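Local coordinates for protein pectate lyase (Bacillus, PDB 3VMW) that probably cleaves pectate, the polygalacturonate of plant cell walls, by beta-elimination, at residues K177-G182 with R207-R212. Residues are numbered along the deposited sequence; the frame is centred on the assembly and turned at random.
Sequences KTMLVG and RVPLIR. With ADA (alpha-D-galactopyranuronic acid), chain B; SO4 (sulfate ion), chain C.
Strands 179-181 and 210-212 run parallel, 4.8 Å apart and 3° from perfect alignment, stitched by Leu-210 N to Met-179 O, Val-181 N to Leu-210 O, and Arg-212 N to Val-181 O. Ahead of these rungs in sequence, Met-179 N makes a weak hydrogen bond to Arg-207 O, just before the cis peptide that joins Val-208 to Pro-209.

On the ligand side, Lys-177 and Arg-207 lie alongside each other and point the same way. The Arg-207 chain is extended from CG to NE, and Lys-177 CD sits over the centre of its guanidinium face, 3.8 Å above the plane. Both reach a sulfate, probably from the crystallisation liquor: Lys-177 NZ bonds SO4 O2 at 2.8 Å, and Arg-207 gives the same oxygen a bond from NH2 at 3.1 Å. Arg-207 NH2 also donates almost straight (171°) to the ring oxygen O5 of a galacturonate, while a water accepts from NH1 and lies within bonding distance of Lys-177 O. The sulfate probably eases the like charges, and Asp-150 and Asp-153 form salt bridges with Lys-177.

Arg-212 runs extended to NE and then turns its guanidinium crosswise about CD-NE, so that NH1 binds Gly-182 O at 2.9 Å, with Leu-180 CD1 near its edge; its NE is held by Asp-185. Leu-180 and Leu-210 meet through their CD1 methyls on this same side.

Facing the interior, the Met-179 side chain bends at its last torsion (chi3 -53°), bringing CE to 3.9 Å from Pro-209 CB. Val-181 CB packs on Ile-211 CG2, and Tyr-196 touches Met-179, Val-181 and Pro-209.

Stacked parallel strands from successive coils around an apolar interior are characteristic of the right-handed parallel beta-helix of pectate lyases, and Arg-207, with Arg-234, hydrogen-bonds galacturonate on its outer face.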
loop_
_atom_site.group_PDB
_atom_site.type_symbol
_atom_site.label_atom_id
_atom_site.label_comp_id
_atom_site.label_asym_id
_atom_site.label_seq_id
_atom_site.Cartn_x
_atom_site.Cartn_y
_atom_site.Cartn_z
ATOM N N LYS A 177 1.780 10.748 6.620
ATOM C CA LYS A 177 0.556 9.949 6.637
ATOM C C LYS A 177 0.698 8.762 5.693
ATOM O O LYS A 177 0.351 8.856 4.522
ATOM C CB LYS A 177 -0.638 10.801 6.188
ATOM C CG LYS A 177 -0.846 12.014 7.111
ATOM C CD LYS A 177 -2.118 12.777 6.733
ATOM C CE LYS A 177 -2.069 13.285 5.282
ATOM N NZ LYS A 177 -3.317 14.067 4.994
ATOM N N THR A 178 1.192 7.639 6.207
ATOM C CA THR A 178 1.757 6.624 5.326
ATOM C C THR A 178 0.705 5.862 4.489
ATOM O O THR A 178 0.780 5.844 3.261
ATOM C CB THR A 178 2.655 5.635 6.081
ATOM O OG1 THR A 178 3.436 6.344 7.069
ATOM C CG2 THR A 178 3.602 4.909 5.091
ATOM N N MET A 179 -0.248 5.222 5.153
ATOM C CA MET A 179 -1.119 4.272 4.467
ATOM C C MET A 179 -2.494 4.295 5.094
ATOM O O MET A 179 -2.632 4.166 6.316
ATOM C CB MET A 179 -0.584 2.848 4.603
ATOM C CG MET A 179 0.748 2.627 3.900
ATOM S SD MET A 179 1.225 0.882 3.868
ATOM C CE MET A 179 1.099 0.407 5.619
ATOM N N LEU A 180 -3.510 4.394 4.251
ATOM C CA LEU A 180 -4.875 4.421 4.740
ATOM C C LEU A 180 -5.628 3.231 4.164
ATOM O O LEU A 180 -5.361 2.795 3.025
ATOM C CB LEU A 180 -5.476 5.747 4.259
ATOM C CG LEU A 180 -6.949 5.960 4.490
ATOM C CD1 LEU A 180 -7.194 7.311 5.192
ATOM C CD2 LEU A 180 -7.633 5.883 3.156
ATOM N N VAL A 181 -6.542 2.667 4.948
ATOM C CA VAL A 181 -7.466 1.652 4.453
ATOM C C VAL A 181 -8.862 2.090 4.880
ATOM O O VAL A 181 -9.244 1.843 6.025
ATOM C CB VAL A 181 -7.167 0.225 5.041
ATOM C CG1 VAL A 181 -8.171 -0.795 4.496
ATOM C CG2 VAL A 181 -5.724 -0.214 4.695
ATOM N N GLY A 182 -9.611 2.755 3.986
ATOM C CA GLY A 182 -10.934 3.278 4.351
ATOM C C GLY A 182 -10.741 4.739 4.719
ATOM O O GLY A 182 -10.029 5.032 5.671
ATOM N N ARG A 207 -0.009 6.139 10.532
ATOM C CA ARG A 207 -0.787 5.385 9.563
ATOM C C ARG A 207 -0.028 4.231 8.951
ATOM O O ARG A 207 0.242 4.235 7.740
ATOM C CB ARG A 207 -1.327 6.307 8.443
ATOM C CG ARG A 207 -2.224 7.409 8.984
ATOM C CD ARG A 207 -2.913 8.141 7.791
ATOM N NE ARG A 207 -3.813 9.184 8.260
ATOM C CZ ARG A 207 -4.578 9.903 7.443
ATOM N NH1 ARG A 207 -4.499 9.692 6.135
ATOM N NH2 ARG A 207 -5.407 10.818 7.928
ATOM N N VAL A 208 0.286 3.221 9.760
ATOM C CA VAL A 208 1.065 2.124 9.202
ATOM C C VAL A 208 0.435 0.768 9.466
ATOM O O VAL A 208 1.025 -0.062 10.137
ATOM C CB VAL A 208 2.497 2.152 9.746
ATOM C CG1 VAL A 208 3.475 1.419 8.751
ATOM C CG2 VAL A 208 2.953 3.618 9.937
ATOM N N PRO A 209 -0.780 0.550 8.956
ATOM C CA PRO A 209 -1.631 1.521 8.260
ATOM C C PRO A 209 -2.667 2.063 9.240
ATOM O O PRO A 209 -2.805 1.558 10.378
ATOM C CB PRO A 209 -2.425 0.640 7.256
ATOM C CG PRO A 209 -2.043 -0.849 7.596
ATOM C CD PRO A 209 -1.426 -0.772 9.012
ATOM N N LEU A 210 -3.422 3.061 8.774
ATOM C CA LEU A 210 -4.684 3.421 9.415
ATOM C C LEU A 210 -5.756 2.497 8.823
ATOM O O LEU A 210 -6.051 2.577 7.620
ATOM C CB LEU A 210 -5.015 4.860 9.081
ATOM C CG LEU A 210 -6.237 5.548 9.757
ATOM C CD1 LEU A 210 -6.316 7.030 9.338
ATOM C CD2 LEU A 210 -7.503 4.868 9.342
ATOM N N ILE A 211 -6.346 1.632 9.643
ATOM C CA ILE A 211 -7.295 0.662 9.116
ATOM C C ILE A 211 -8.695 0.907 9.689
ATOM O O ILE A 211 -8.876 0.844 10.895
ATOM C CB ILE A 211 -6.918 -0.813 9.468
ATOM C CG1 ILE A 211 -5.446 -1.127 9.163
ATOM C CG2 ILE A 211 -7.834 -1.792 8.713
ATOM C CD1 ILE A 211 -5.008 -2.425 9.896
ATOM N N ARG A 212 -9.673 1.160 8.820
ATOM C CA ARG A 212 -11.088 1.180 9.219
ATOM C C ARG A 212 -11.788 -0.042 8.617
ATOM O O ARG A 212 -11.593 -0.339 7.432
ATOM C CB ARG A 212 -11.778 2.435 8.673
ATOM C CG ARG A 212 -11.234 3.785 9.183
ATOM C CD ARG A 212 -12.068 4.897 8.512
ATOM N NE ARG A 212 -11.946 6.218 9.129
ATOM C CZ ARG A 212 -11.039 7.130 8.819
ATOM N NH1 ARG A 212 -10.119 6.883 7.887
ATOM N NH2 ARG A 212 -11.071 8.313 9.436
HETATM C C1 ADA B . -4.616 12.770 10.893
HETATM C C2 ADA B . -5.348 13.722 9.957
HETATM C C3 ADA B . -6.743 13.973 10.418
HETATM C C4 ADA B . -7.515 12.777 10.652
HETATM C C5 ADA B . -6.764 11.810 11.562
HETATM C C6 ADA B . -7.389 10.509 11.760
HETATM O O2 ADA B . -4.609 14.904 9.975
HETATM O O3 ADA B . -7.407 14.775 9.402
HETATM O O4 ADA B . -7.723 12.139 9.390
HETATM O O5 ADA B . -5.361 11.594 11.117
HETATM O O6B ADA B . -8.610 10.430 12.050
HETATM O O6A ADA B . -6.686 9.444 11.722
HETATM S S SO4 C . -6.568 12.262 4.350
HETATM O O1 SO4 C . -7.893 12.033 4.923
HETATM O O2 SO4 C . -5.659 12.620 5.435
HETATM O O3 SO4 C . -6.116 11.055 3.657
HETATM O O4 SO4 C . -6.580 13.336 3.354
HETATM O O HOH W 1 -2.448 8.002 4.349
#